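Local coordinates for protein secretion chaperonin CsaA (Picrophilus torridus, PDB 5ZDI) that probably binds tRNA through an OB-type tRNA-binding domain and is named as a chaperone of protein secretion, at residues A[62-67]-A[95-100]; A[15-20]-A[31-36]; A[23-28]-A[74-79]; A[51-56]-A[91-96]. All blocks are in the same frame, centred on the assembly; numbering follows the deposited sequence.

Contact 1 of 4, residues A[62-67]-A[95-100]; sequences KIIAVV and LTPDGG
The ammonium nitrogen NZ of K62 donates to the carbonyl O of G100 over 2.8 Å, in the plane of that carbonyl at a C=O...N angle of 160°. All torsions beyond CG are near 180°, and this stretched chain carries the charge from strand 62-66 to the segment after strand 91-97. K62 CB rests on the P97 ring, 3.9 Å from CD. The other side of the contact is apolar: I64 CD1 packs on P97 CD at 3.8 Å, the side chains running past each other in opposite senses, while I64 CG1 meets L95 CB at 4.0 Å with the chains nearly perpendicular. The strands cross at 112° and share no direct backbone bond; a water accepts from I64 N (2.9 Å) and lies 2.7 Å from L95 O, to which it can donate. A methionine in place of K62 would probably leave G100 O without its donor and the G99-G100 segment less firmly tied to the strand. L95 to P97 also pair with an antiparallel strand of the second subunit. The chemistry implies a largely apolar, dimer-facing junction that buries the carbonyl O of K62 without a partner, bridged by water and fastened at one end by a lysine.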
loop_
_atom_site.group_PDB
_atom_site.type_symbol
_atom_site.label_atom_id
_atom_site.label_comp_id
_atom_site.label_asym_id
_atom_site.label_seq_id
_atom_site.Cartn_x
_atom_site.Cartn_y
_atom_site.Cartn_z
ATOM N N LYS A 62 -7.769 0.675 9.959
ATOM C CA LYS A 62 -6.783 1.541 9.272
ATOM C C LYS A 62 -6.533 1.009 7.876
ATOM O O LYS A 62 -6.289 -0.201 7.665
ATOM C CB LYS A 62 -5.460 1.642 10.037
ATOM C CG LYS A 62 -5.646 2.311 11.349
ATOM C CD LYS A 62 -4.347 2.329 12.128
ATOM C CE LYS A 62 -4.653 2.920 13.497
ATOM N NZ LYS A 62 -3.383 2.813 14.313
ATOM N N ILE A 63 -6.735 1.869 6.927
ATOM C CA ILE A 63 -6.591 1.520 5.511
ATOM C C ILE A 63 -5.552 2.481 4.873
ATOM O O ILE A 63 -5.063 3.417 5.527
ATOM C CB ILE A 63 -7.954 1.604 4.778
ATOM C CG1 ILE A 63 -8.667 2.945 4.878
ATOM C CG2 ILE A 63 -8.903 0.552 5.311
ATOM C CD1 ILE A 63 -8.027 4.035 4.054
ATOM N N ILE A 64 -5.244 2.213 3.601
ATOM C CA ILE A 64 -4.374 3.003 2.842
ATOM C C ILE A 64 -5.051 3.495 1.603
ATOM O O ILE A 64 -5.715 2.745 0.913
ATOM C CB ILE A 64 -3.155 2.065 2.418
ATOM C CG1 ILE A 64 -2.528 1.377 3.632
ATOM C CG2 ILE A 64 -2.078 2.789 1.655
ATOM C CD1 ILE A 64 -1.931 2.331 4.669
ATOM N N ALA A 65 -4.877 4.796 1.282
ATOM C CA ALA A 65 -5.553 5.380 0.133
ATOM C C ALA A 65 -4.737 6.430 -0.589
ATOM O O ALA A 65 -3.942 7.158 0.022
ATOM C CB ALA A 65 -6.879 5.972 0.566
ATOM N N VAL A 66 -5.028 6.545 -1.898
ATOM C CA VAL A 66 -4.549 7.624 -2.705
ATOM C C VAL A 66 -5.449 8.830 -2.460
ATOM O O VAL A 66 -6.674 8.721 -2.678
ATOM C CB VAL A 66 -4.566 7.292 -4.187
ATOM C CG1 VAL A 66 -4.080 8.597 -4.896
ATOM C CG2 VAL A 66 -3.648 6.131 -4.477
ATOM N N VAL A 67 -4.861 9.983 -2.058
ATOM C CA VAL A 67 -5.691 11.108 -1.663
ATOM C C VAL A 67 -5.676 12.341 -2.584
ATOM O O VAL A 67 -6.442 13.274 -2.348
ATOM C CB VAL A 67 -5.353 11.592 -0.208
ATOM C CG1 VAL A 67 -5.599 10.433 0.770
ATOM C CG2 VAL A 67 -3.948 12.221 -0.156
ATOM N N LEU A 95 -5.081 -3.400 2.143
ATOM C CA LEU A 95 -3.800 -3.080 2.711
ATOM C C LEU A 95 -3.972 -2.391 4.048
ATOM O O LEU A 95 -4.911 -1.536 4.202
ATOM C CB LEU A 95 -3.033 -2.144 1.783
ATOM C CG LEU A 95 -2.775 -2.584 0.380
ATOM C CD1 LEU A 95 -1.664 -1.734 -0.257
ATOM C CD2 LEU A 95 -2.436 -4.010 0.208
ATOM N N THR A 96 -3.159 -2.790 5.055
ATOM C CA THR A 96 -3.208 -2.143 6.346
ATOM C C THR A 96 -1.772 -1.796 6.788
ATOM O O THR A 96 -0.825 -2.579 6.494
ATOM C CB THR A 96 -3.904 -3.078 7.376
ATOM O OG1 THR A 96 -2.997 -4.038 7.877
ATOM C CG2 THR A 96 -5.174 -3.842 6.716
ATOM N N PRO A 97 -1.569 -0.667 7.501
ATOM C CA PRO A 97 -0.254 -0.437 8.027
ATOM C C PRO A 97 -0.039 -1.173 9.317
ATOM O O PRO A 97 -0.971 -1.348 10.086
ATOM C CB PRO A 97 -0.239 1.087 8.285
ATOM C CG PRO A 97 -1.640 1.372 8.696
ATOM C CD PRO A 97 -2.469 0.451 7.890
ATOM N N ASP A 98 1.201 -1.543 9.608
ATOM C CA ASP A 98 1.475 -2.233 10.872
ATOM C C ASP A 98 1.191 -1.306 12.067
ATOM O O ASP A 98 1.030 -1.767 13.171
ATOM C CB ASP A 98 2.927 -2.709 10.937
ATOM C CG ASP A 98 3.198 -4.013 10.173
ATOM O OD1 ASP A 98 2.276 -4.742 9.735
ATOM O OD2 ASP A 98 4.386 -4.310 10.041
ATOM N N GLY A 99 1.181 -0.022 11.823
ATOM C CA GLY A 99 0.850 0.952 12.815
ATOM C C GLY A 99 0.853 2.300 12.144
ATOM O O GLY A 99 1.191 2.439 10.972
ATOM N N GLY A 100 0.394 3.327 12.871
ATOM C CA GLY A 100 0.355 4.662 12.304
ATOM C C GLY A 100 -0.960 5.373 12.565
ATOM O O GLY A 100 -1.901 4.803 13.067
HETATM O O HOH W 1 -6.304 -0.150 2.411
#

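Contact 2 of 4, residues A[15-20]-A[31-36]; sequences GIIKEV and YKLKIY
Strands 15-20 and 31-36 run antiparallel, I16 and Y36 forming a hydrogen-bonded pair (Y36 N to I16 O 2.9 Å), until a classic beta bulge sets K18 and E19 together opposite K34. The carbonyl O of K34 takes K18 N at 2.8 Å and, weakly, E19 N at 3.3 Å; beyond the bulge K34 N returns a bond to E19 O. On the face bearing I17, V20, L33 and I35, V20 CG1 sits over one face of the Y31 ring, 3.9 Å from its centroid and 25° off the normal. With CG1 anti to the backbone N (chi1 -176°), the same methyl also reaches L33 CD2 at 4.0 Å. I17 CD1 meets L33 CD1 at 4.1 Å. On the other face, I16 CG2 touches Y36 CB at 3.8 Å and lies at the edge of the tyrosine ring. E19 and K34 run side by side there, their CB atoms 3.9 Å apart, but the charged ends do not meet. K18 lies beside Y36, its CG against Y36 CB, before its amine bonds N60. The hairpin forms part of the curled OB-type sheet, with strand 62-66 flanking strand 12-22 and strand 43-48 flanking strand 31-36, while L58 and K55 of helix 55-58 pack on V20 and Y31.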
loop_
_atom_site.group_PDB
_atom_site.type_symbol
_atom_site.label_atom_id
_atom_site.label_comp_id
_atom_site.label_asym_id
_atom_site.label_seq_id
_atom_site.Cartn_x
_atom_site.Cartn_y
_atom_site.Cartn_z
ATOM N N GLY A 15 -5.471 6.075 6.477
ATOM C CA GLY A 15 -6.792 6.587 6.836
ATOM C C GLY A 15 -7.462 5.585 7.800
ATOM O O GLY A 15 -7.018 4.480 7.853
ATOM N N ILE A 16 -8.546 5.973 8.453
ATOM C CA ILE A 16 -9.325 5.046 9.316
ATOM C C ILE A 16 -10.778 5.155 8.900
ATOM O O ILE A 16 -11.361 6.268 8.812
ATOM C CB ILE A 16 -9.122 5.336 10.811
ATOM C CG1 ILE A 16 -9.929 4.364 11.688
ATOM C CG2 ILE A 16 -9.523 6.757 11.150
ATOM C CD1 ILE A 16 -9.446 4.269 13.117
ATOM N N ILE A 17 -11.398 4.006 8.634
ATOM C CA ILE A 17 -12.773 4.008 8.236
ATOM C C ILE A 17 -13.661 4.311 9.466
ATOM O O ILE A 17 -13.579 3.609 10.498
ATOM C CB ILE A 17 -13.164 2.647 7.602
ATOM C CG1 ILE A 17 -12.364 2.410 6.300
ATOM C CG2 ILE A 17 -14.627 2.577 7.364
ATOM C CD1 ILE A 17 -12.424 1.004 5.746
ATOM N N LYS A 18 -14.578 5.258 9.314
ATOM C CA LYS A 18 -15.475 5.656 10.402
ATOM C C LYS A 18 -16.939 5.331 10.193
ATOM O O LYS A 18 -17.644 5.182 11.182
ATOM C CB LYS A 18 -15.328 7.128 10.762
ATOM C CG LYS A 18 -13.908 7.550 11.089
ATOM C CD LYS A 18 -13.281 6.844 12.281
ATOM C CE LYS A 18 -13.967 7.149 13.610
ATOM N NZ LYS A 18 -13.135 6.672 14.675
ATOM N N GLU A 19 -17.398 5.245 8.978
ATOM C CA GLU A 19 -18.776 4.890 8.660
ATOM C C GLU A 19 -18.788 4.050 7.385
ATOM O O GLU A 19 -17.925 4.240 6.483
ATOM C CB GLU A 19 -19.623 6.130 8.411
ATOM C CG GLU A 19 -19.765 7.003 9.607
ATOM C CD GLU A 19 -20.990 7.922 9.490
ATOM O OE1 GLU A 19 -21.478 8.329 10.561
ATOM O OE2 GLU A 19 -21.429 8.183 8.341
ATOM N N VAL A 20 -19.729 3.124 7.290
ATOM C CA VAL A 20 -19.835 2.251 6.115
ATOM C C VAL A 20 -21.307 2.112 5.776
ATOM O O VAL A 20 -22.078 1.859 6.703
ATOM C CB VAL A 20 -19.332 0.831 6.360
ATOM C CG1 VAL A 20 -19.372 0.002 5.040
ATOM C CG2 VAL A 20 -17.949 0.826 6.899
ATOM N N TYR A 31 -19.315 -0.727 -1.110
ATOM C CA TYR A 31 -19.674 0.115 0.007
ATOM C C TYR A 31 -19.280 1.573 -0.255
ATOM O O TYR A 31 -18.240 1.837 -0.872
ATOM C CB TYR A 31 -18.963 -0.270 1.307
ATOM C CG TYR A 31 -19.285 -1.644 1.881
ATOM C CD1 TYR A 31 -20.627 -2.067 2.010
ATOM C CD2 TYR A 31 -18.318 -2.487 2.312
ATOM C CE1 TYR A 31 -20.940 -3.278 2.511
ATOM C CE2 TYR A 31 -18.615 -3.726 2.887
ATOM C CZ TYR A 31 -19.962 -4.132 2.954
ATOM O OH TYR A 31 -20.208 -5.367 3.498
ATOM N N LYS A 32 -20.084 2.447 0.309
ATOM C CA LYS A 32 -19.702 3.858 0.577
ATOM C C LYS A 32 -18.984 3.898 1.929
ATOM O O LYS A 32 -19.497 3.479 2.971
ATOM C CB LYS A 32 -20.937 4.791 0.583
ATOM C CG LYS A 32 -21.718 4.856 -0.672
ATOM C CD LYS A 32 -23.008 5.635 -0.265
ATOM C CE LYS A 32 -23.706 6.050 -1.474
ATOM N NZ LYS A 32 -24.894 6.831 -1.037
ATOM N N LEU A 33 -17.771 4.428 1.928
ATOM C CA LEU A 33 -16.959 4.577 3.096
ATOM C C LEU A 33 -16.689 6.052 3.402
ATOM O O LEU A 33 -16.405 6.818 2.494
ATOM C CB LEU A 33 -15.544 3.990 2.827
ATOM C CG LEU A 33 -15.459 2.592 2.311
ATOM C CD1 LEU A 33 -14.002 2.178 2.185
ATOM C CD2 LEU A 33 -16.140 1.666 3.284
ATOM N N LYS A 34 -16.807 6.420 4.677
ATOM C CA LYS A 34 -16.415 7.726 5.185
ATOM C C LYS A 34 -15.172 7.499 6.038
ATOM O O LYS A 34 -15.191 6.774 7.017
ATOM C CB LYS A 34 -17.556 8.384 5.930
ATOM C CG LYS A 34 -17.098 9.688 6.543
ATOM C CD LYS A 34 -18.308 10.391 7.133
ATOM C CE LYS A 34 -17.879 11.615 7.873
ATOM N NZ LYS A 34 -19.166 12.336 8.097
ATOM N N ILE A 35 -14.053 8.100 5.598
ATOM C CA ILE A 35 -12.708 7.766 6.100
ATOM C C ILE A 35 -12.054 9.060 6.619
ATOM O O ILE A 35 -12.124 10.137 5.945
ATOM C CB ILE A 35 -11.844 7.235 4.947
ATOM C CG1 ILE A 35 -12.567 6.107 4.247
ATOM C CG2 ILE A 35 -10.472 6.836 5.429
ATOM C CD1 ILE A 35 -11.865 5.517 3.068
ATOM N N TYR A 36 -11.425 8.939 7.769
ATOM C CA TYR A 36 -10.735 10.091 8.424
ATOM C C TYR A 36 -9.272 9.989 8.115
ATOM O O TYR A 36 -8.701 8.937 8.266
ATOM C CB TYR A 36 -10.938 10.032 9.923
ATOM C CG TYR A 36 -10.264 11.195 10.669
ATOM C CD1 TYR A 36 -10.656 12.521 10.437
ATOM C CD2 TYR A 36 -9.245 10.956 11.616
ATOM C CE1 TYR A 36 -10.064 13.571 11.146
ATOM C CE2 TYR A 36 -8.595 12.022 12.263
ATOM C CZ TYR A 36 -9.027 13.305 12.025
ATOM O OH TYR A 36 -8.395 14.351 12.690
#

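Contact 3 of 4, residues A[23-28]-A[74-79]; sequences FKEAIK and IANFIS
The rings of F23 and F77 form an edge-to-face aromatic pair between two turns at one end of the OB-type sheet: a type I turn from F23 to A26, and a type II' turn from I74 to F77 that joins strands 72-74 and 77-88. F77 directs its edge at the face of F23, the centroids 5.0 Å apart and the planes inclined at 57°. F23 is the deeper of the two. Its CG stands anti to the backbone N (chi1 -170°), which sends the ring across to the second turn, where CZ meets F77 CB at 3.7 Å. I74 crosses the same end of the ring obliquely, its CG2 3.7 Å from F23 CZ, and the carbonyl O of I74 lies in the ring plane at the edge. That oxygen already accepts F77 N within its own turn, at 2.8 Å. A26 CB lies over one face of the F23 ring, offset toward its rim. The two turns share no hydrogen bond, so the contact is one of shape and apolar packing.

Around the aromatic pair, K32 touches both F23 and F77, and S47 touches F23 and I74. Both turns thus pack against strands 31-36 and 43-48 of the sheet. Toward the surface the contact becomes more polar. E25 bends at chi2 and crosses N76 at about a right angle, E25 CD lying 3.6 Å from N76 OD1, with its carboxylate plane turned 55° from the amide plane. Beside them the methyl of A75 rests against E25, CB to CB at 3.9 Å.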
loop_
_atom_site.group_PDB
_atom_site.type_symbol
_atom_site.label_atom_id
_atom_site.label_comp_id
_atom_site.label_asym_id
_atom_site.label_seq_id
_atom_site.Cartn_x
_atom_site.Cartn_y
_atom_site.Cartn_z
ATOM N N PHE A 23 -23.620 0.830 -1.166
ATOM C CA PHE A 23 -23.685 1.687 -2.307
ATOM C C PHE A 23 -24.710 1.081 -3.316
ATOM O O PHE A 23 -24.370 0.489 -4.336
ATOM C CB PHE A 23 -22.293 1.884 -2.901
ATOM C CG PHE A 23 -22.185 2.941 -3.964
ATOM C CD1 PHE A 23 -23.266 3.714 -4.356
ATOM C CD2 PHE A 23 -20.974 3.125 -4.639
ATOM C CE1 PHE A 23 -23.120 4.636 -5.349
ATOM C CE2 PHE A 23 -20.844 4.066 -5.629
ATOM C CZ PHE A 23 -21.949 4.783 -6.029
ATOM N N LYS A 24 -25.976 1.326 -3.010
ATOM C CA LYS A 24 -27.091 0.633 -3.688
ATOM C C LYS A 24 -27.167 0.874 -5.185
ATOM O O LYS A 24 -27.495 -0.033 -5.975
ATOM C CB LYS A 24 -28.385 1.083 -3.033
ATOM C CG LYS A 24 -28.467 0.572 -1.630
ATOM C CD LYS A 24 -29.734 1.081 -0.973
ATOM C CE LYS A 24 -29.760 0.694 0.472
ATOM N NZ LYS A 24 -30.878 1.403 1.117
ATOM N N GLU A 25 -26.777 2.057 -5.606
ATOM C CA GLU A 25 -26.862 2.392 -7.021
ATOM C C GLU A 25 -25.704 1.889 -7.867
ATOM O O GLU A 25 -25.724 2.040 -9.125
ATOM C CB GLU A 25 -26.897 3.948 -7.142
ATOM C CG GLU A 25 -28.052 4.596 -6.377
ATOM C CD GLU A 25 -27.791 4.938 -4.893
ATOM O OE1 GLU A 25 -26.812 4.428 -4.205
ATOM O OE2 GLU A 25 -28.637 5.748 -4.392
ATOM N N ALA A 26 -24.622 1.385 -7.254
ATOM C CA ALA A 26 -23.445 1.030 -8.014
ATOM C C ALA A 26 -23.725 -0.274 -8.763
ATOM O O ALA A 26 -24.368 -1.153 -8.232
ATOM C CB ALA A 26 -22.231 0.861 -7.163
ATOM N N ILE A 27 -23.162 -0.379 -9.945
ATOM C CA ILE A 27 -23.178 -1.603 -10.746
ATOM C C ILE A 27 -22.551 -2.776 -10.017
ATOM O O ILE A 27 -23.111 -3.842 -9.921
ATOM C CB ILE A 27 -22.379 -1.330 -12.072
ATOM C CG1 ILE A 27 -23.154 -0.331 -12.947
ATOM C CG2 ILE A 27 -22.116 -2.626 -12.842
ATOM C CD1 ILE A 27 -22.344 0.235 -14.106
ATOM N N LYS A 28 -21.373 -2.548 -9.488
ATOM C CA LYS A 28 -20.589 -3.561 -8.790
ATOM C C LYS A 28 -21.034 -3.574 -7.311
ATOM O O LYS A 28 -21.510 -2.565 -6.823
ATOM C CB LYS A 28 -19.064 -3.197 -8.869
ATOM C CG LYS A 28 -18.459 -3.420 -10.235
ATOM C CD LYS A 28 -18.437 -4.903 -10.476
ATOM C CE LYS A 28 -17.476 -5.314 -11.567
ATOM N NZ LYS A 28 -17.842 -4.592 -12.796
ATOM N N ILE A 74 -19.716 8.517 -9.405
ATOM C CA ILE A 74 -20.233 7.212 -9.707
ATOM C C ILE A 74 -21.713 7.311 -9.313
ATOM O O ILE A 74 -22.044 7.599 -8.150
ATOM C CB ILE A 74 -19.563 6.111 -8.879
ATOM C CG1 ILE A 74 -18.047 6.108 -9.083
ATOM C CG2 ILE A 74 -20.171 4.736 -9.222
ATOM C CD1 ILE A 74 -17.272 5.229 -8.138
ATOM N N ALA A 75 -22.611 7.162 -10.301
ATOM C CA ALA A 75 -24.010 7.525 -10.122
ATOM C C ALA A 75 -24.134 8.888 -9.495
ATOM O O ALA A 75 -23.564 9.847 -10.007
ATOM C CB ALA A 75 -24.763 6.426 -9.330
ATOM N N ASN A 76 -24.858 8.982 -8.386
ATOM C CA ASN A 76 -25.034 10.185 -7.571
ATOM C C ASN A 76 -24.055 10.367 -6.389
ATOM O O ASN A 76 -24.320 11.134 -5.476
ATOM C CB ASN A 76 -26.433 10.102 -6.946
ATOM C CG ASN A 76 -26.576 8.905 -5.980
ATOM O OD1 ASN A 76 -26.042 7.797 -6.213
ATOM N ND2 ASN A 76 -27.296 9.129 -4.879
ATOM N N PHE A 77 -22.933 9.647 -6.395
ATOM C CA PHE A 77 -21.979 9.656 -5.270
ATOM C C PHE A 77 -20.628 10.109 -5.811
ATOM O O PHE A 77 -20.271 9.757 -6.937
ATOM C CB PHE A 77 -21.897 8.227 -4.751
ATOM C CG PHE A 77 -20.922 8.022 -3.622
ATOM C CD1 PHE A 77 -21.141 8.561 -2.364
ATOM C CD2 PHE A 77 -19.765 7.291 -3.852
ATOM C CE1 PHE A 77 -20.223 8.320 -1.332
ATOM C CE2 PHE A 77 -18.843 7.065 -2.814
ATOM C CZ PHE A 77 -19.070 7.566 -1.569
ATOM N N ILE A 78 -19.888 10.857 -5.009
ATOM C CA ILE A 78 -18.529 11.254 -5.379
ATOM C C ILE A 78 -17.528 10.506 -4.503
ATOM O O ILE A 78 -17.472 10.722 -3.283
ATOM C CB ILE A 78 -18.332 12.780 -5.229
ATOM C CG1 ILE A 78 -19.326 13.507 -6.129
ATOM C CG2 ILE A 78 -16.911 13.166 -5.582
ATOM C CD1 ILE A 78 -19.378 14.995 -5.857
ATOM N N SER A 79 -16.710 9.722 -5.182
ATOM C CA SER A 79 -15.637 8.964 -4.563
ATOM C C SER A 79 -14.399 9.853 -4.651
ATOM O O SER A 79 -13.922 10.150 -5.742
ATOM C CB SER A 79 -15.420 7.665 -5.239
ATOM O OG SER A 79 -14.423 6.931 -4.545
#

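Contact 4 of 4, residues A[51-56]-A[91-96]; sequences TNYKKD and GVKLLT. With GOL (glycerol), chain C.
With chi1 near +48° and chi2 near -47°, N52 turns its amide toward strand 91-96, while chi1 of -69° directs the neighbouring Y53 ring, hydroxyl foremost, at the same strand. N52 ND2 donates to V92 O at 2.8 Å in an almost straight bond; the oxygen lies in the amide plane, although the donor is tilted from the carbonyl plane. N52 OD1 accepts from a water that in turn accepts from V92 N, so the amide brackets V92 from both ends. Y53 OH accepts L94 N at 2.9 Å and is also bonded to D98 of the second subunit, tying the loop to the dimer interface. L94 CD1 lies over one face of the Y53 ring, 4.3 Å from the centroid. Over the opposite face sits a glycerol, C1 above the ring centre by 3.7 Å. Its O1 accepts from N52 ND2 (2.9 Å), and K93 NZ grips both O1 and O2 (2.7 Å to O2) while also salt-bridged to D90. Replacing Y53 by a phenylalanine would probably leave L94 N without this acceptor and D98 of the second subunit without its hydroxyl partner. The glycerol, probably from the crystallisation liquor, occupies a surface site made by the Y53 ring face, the N52 amide and K93, on what is probably a tRNA-binding OB-type domain.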
loop_
_atom_site.group_PDB
_atom_site.type_symbol
_atom_site.label_atom_id
_atom_site.label_comp_id
_atom_site.label_asym_id
_atom_site.label_seq_id
_atom_site.Cartn_x
_atom_site.Cartn_y
_atom_site.Cartn_z
ATOM N N THR A 51 -17.103 -5.782 -0.395
ATOM C CA THR A 51 -18.234 -6.347 0.331
ATOM C C THR A 51 -18.019 -7.797 0.779
ATOM O O THR A 51 -18.897 -8.396 1.420
ATOM C CB THR A 51 -19.554 -6.246 -0.475
ATOM O OG1 THR A 51 -19.479 -7.121 -1.615
ATOM C CG2 THR A 51 -19.742 -4.889 -0.890
ATOM N N ASN A 52 -16.872 -8.385 0.454
ATOM C CA ASN A 52 -16.413 -9.554 1.161
ATOM C C ASN A 52 -16.172 -9.340 2.628
ATOM O O ASN A 52 -16.214 -10.295 3.437
ATOM C CB ASN A 52 -15.177 -10.194 0.471
ATOM C CG ASN A 52 -14.025 -9.176 0.102
ATOM O OD1 ASN A 52 -14.288 -8.071 -0.473
ATOM N ND2 ASN A 52 -12.726 -9.600 0.359
ATOM N N TYR A 53 -15.937 -8.068 3.030
ATOM C CA TYR A 53 -15.852 -7.733 4.427
ATOM C C TYR A 53 -17.270 -7.351 4.894
ATOM O O TYR A 53 -17.954 -6.638 4.184
ATOM C CB TYR A 53 -14.962 -6.540 4.658
ATOM C CG TYR A 53 -13.488 -6.751 4.411
ATOM C CD1 TYR A 53 -12.988 -6.786 3.073
ATOM C CD2 TYR A 53 -12.568 -6.747 5.439
ATOM C CE1 TYR A 53 -11.644 -6.970 2.833
ATOM C CE2 TYR A 53 -11.215 -6.917 5.204
ATOM C CZ TYR A 53 -10.775 -7.018 3.895
ATOM O OH TYR A 53 -9.405 -7.171 3.617
ATOM N N LYS A 54 -17.633 -7.701 6.117
ATOM C CA LYS A 54 -18.859 -7.200 6.720
ATOM C C LYS A 54 -18.605 -5.806 7.179
ATOM O O LYS A 54 -17.466 -5.449 7.457
ATOM C CB LYS A 54 -19.329 -8.072 7.920
ATOM C CG LYS A 54 -19.507 -9.538 7.575
ATOM C CD LYS A 54 -20.317 -9.736 6.322
ATOM N N LYS A 55 -19.658 -5.023 7.213
ATOM C CA LYS A 55 -19.544 -3.627 7.608
ATOM C C LYS A 55 -18.816 -3.513 8.941
ATOM O O LYS A 55 -17.912 -2.683 9.089
ATOM C CB LYS A 55 -20.894 -2.961 7.613
ATOM C CG LYS A 55 -21.539 -2.859 6.225
ATOM C CD LYS A 55 -22.840 -2.044 6.292
ATOM C CE LYS A 55 -23.993 -2.778 5.593
ATOM N NZ LYS A 55 -25.304 -2.048 5.343
ATOM N N ASP A 56 -19.178 -4.342 9.922
ATOM C CA ASP A 56 -18.517 -4.281 11.219
ATOM C C ASP A 56 -17.034 -4.614 11.223
ATOM O O ASP A 56 -16.327 -4.141 12.095
ATOM C CB ASP A 56 -19.275 -5.115 12.268
ATOM C CG ASP A 56 -20.549 -4.411 12.769
ATOM O OD1 ASP A 56 -20.469 -3.244 13.235
ATOM O OD2 ASP A 56 -21.619 -5.039 12.724
ATOM N N GLY A 91 -11.017 -12.672 -3.413
ATOM C CA GLY A 91 -11.438 -11.295 -3.448
ATOM C C GLY A 91 -10.372 -10.239 -3.039
ATOM O O GLY A 91 -9.185 -10.548 -2.827
ATOM N N VAL A 92 -10.851 -9.021 -2.951
ATOM C CA VAL A 92 -10.032 -7.891 -2.619
ATOM C C VAL A 92 -9.668 -7.978 -1.130
ATOM O O VAL A 92 -10.521 -8.029 -0.287
ATOM C CB VAL A 92 -10.735 -6.596 -2.949
ATOM C CG1 VAL A 92 -9.910 -5.370 -2.508
ATOM C CG2 VAL A 92 -10.977 -6.484 -4.475
ATOM N N LYS A 93 -8.367 -7.855 -0.825
ATOM C CA LYS A 93 -7.889 -7.868 0.551
ATOM C C LYS A 93 -7.204 -6.526 0.782
ATOM O O LYS A 93 -6.154 -6.221 0.184
ATOM C CB LYS A 93 -6.910 -8.994 0.750
ATOM C CG LYS A 93 -7.540 -10.359 0.596
ATOM C CD LYS A 93 -8.405 -10.754 1.821
ATOM C CE LYS A 93 -8.911 -12.170 1.618
ATOM N NZ LYS A 93 -9.773 -12.619 2.691
ATOM N N LEU A 94 -7.785 -5.747 1.671
ATOM C CA LEU A 94 -7.231 -4.427 2.014
ATOM C C LEU A 94 -5.776 -4.484 2.451
ATOM O O LEU A 94 -5.347 -5.386 3.203
ATOM C CB LEU A 94 -8.019 -3.731 3.122
ATOM C CG LEU A 94 -9.465 -3.399 2.680
ATOM C CD1 LEU A 94 -10.283 -3.024 3.915
ATOM C CD2 LEU A 94 -9.462 -2.324 1.566
ATOM N N LEU A 95 -5.081 -3.400 2.143
ATOM C CA LEU A 95 -3.800 -3.080 2.711
ATOM C C LEU A 95 -3.972 -2.391 4.048
ATOM O O LEU A 95 -4.911 -1.536 4.202
ATOM C CB LEU A 95 -3.033 -2.144 1.783
ATOM C CG LEU A 95 -2.775 -2.584 0.380
ATOM C CD1 LEU A 95 -1.664 -1.734 -0.257
ATOM C CD2 LEU A 95 -2.436 -4.010 0.208
ATOM N N THR A 96 -3.159 -2.790 5.055
ATOM C CA THR A 96 -3.208 -2.143 6.346
ATOM C C THR A 96 -1.772 -1.796 6.788
ATOM O O THR A 96 -0.825 -2.579 6.494
ATOM C CB THR A 96 -3.904 -3.078 7.376
ATOM O OG1 THR A 96 -2.997 -4.038 7.877
ATOM C CG2 THR A 96 -5.174 -3.842 6.716
HETATM C C1 GOL C . -12.540 -10.597 3.695
HETATM O O1 GOL C . -12.319 -11.496 2.581
HETATM C C2 GOL C . -12.110 -11.260 4.983
HETATM O O2 GOL C . -10.711 -11.588 4.948
HETATM C C3 GOL C . -12.333 -10.337 6.162
HETATM O O3 GOL C . -12.029 -11.089 7.334
HETATM O O HOH W 2 -13.797 -8.349 -3.260
#

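How the contacts relate
All four contacts reach one curled antiparallel sheet. Contact 2 meets contact 1 where I63 N lies 2.8 Å from G15 O, probably a hydrogen bond that joins strand 62-66 to strand 12-22. It also reaches contact 4 through Y31 OH, 2.7 Å from Y53 O, and contact 3 through K32, whose CE is 3.7 Å from F23 CD1. Contacts 1 and 4 share L95 and T96, have centres about 13 Å apart and both touch the second subunit. Contact 3 touches neither contact 1 nor contact 4, its centre lying about 23 Å from that of contact 1 and about 18 Å from that of contact 4, which holds the glycerol.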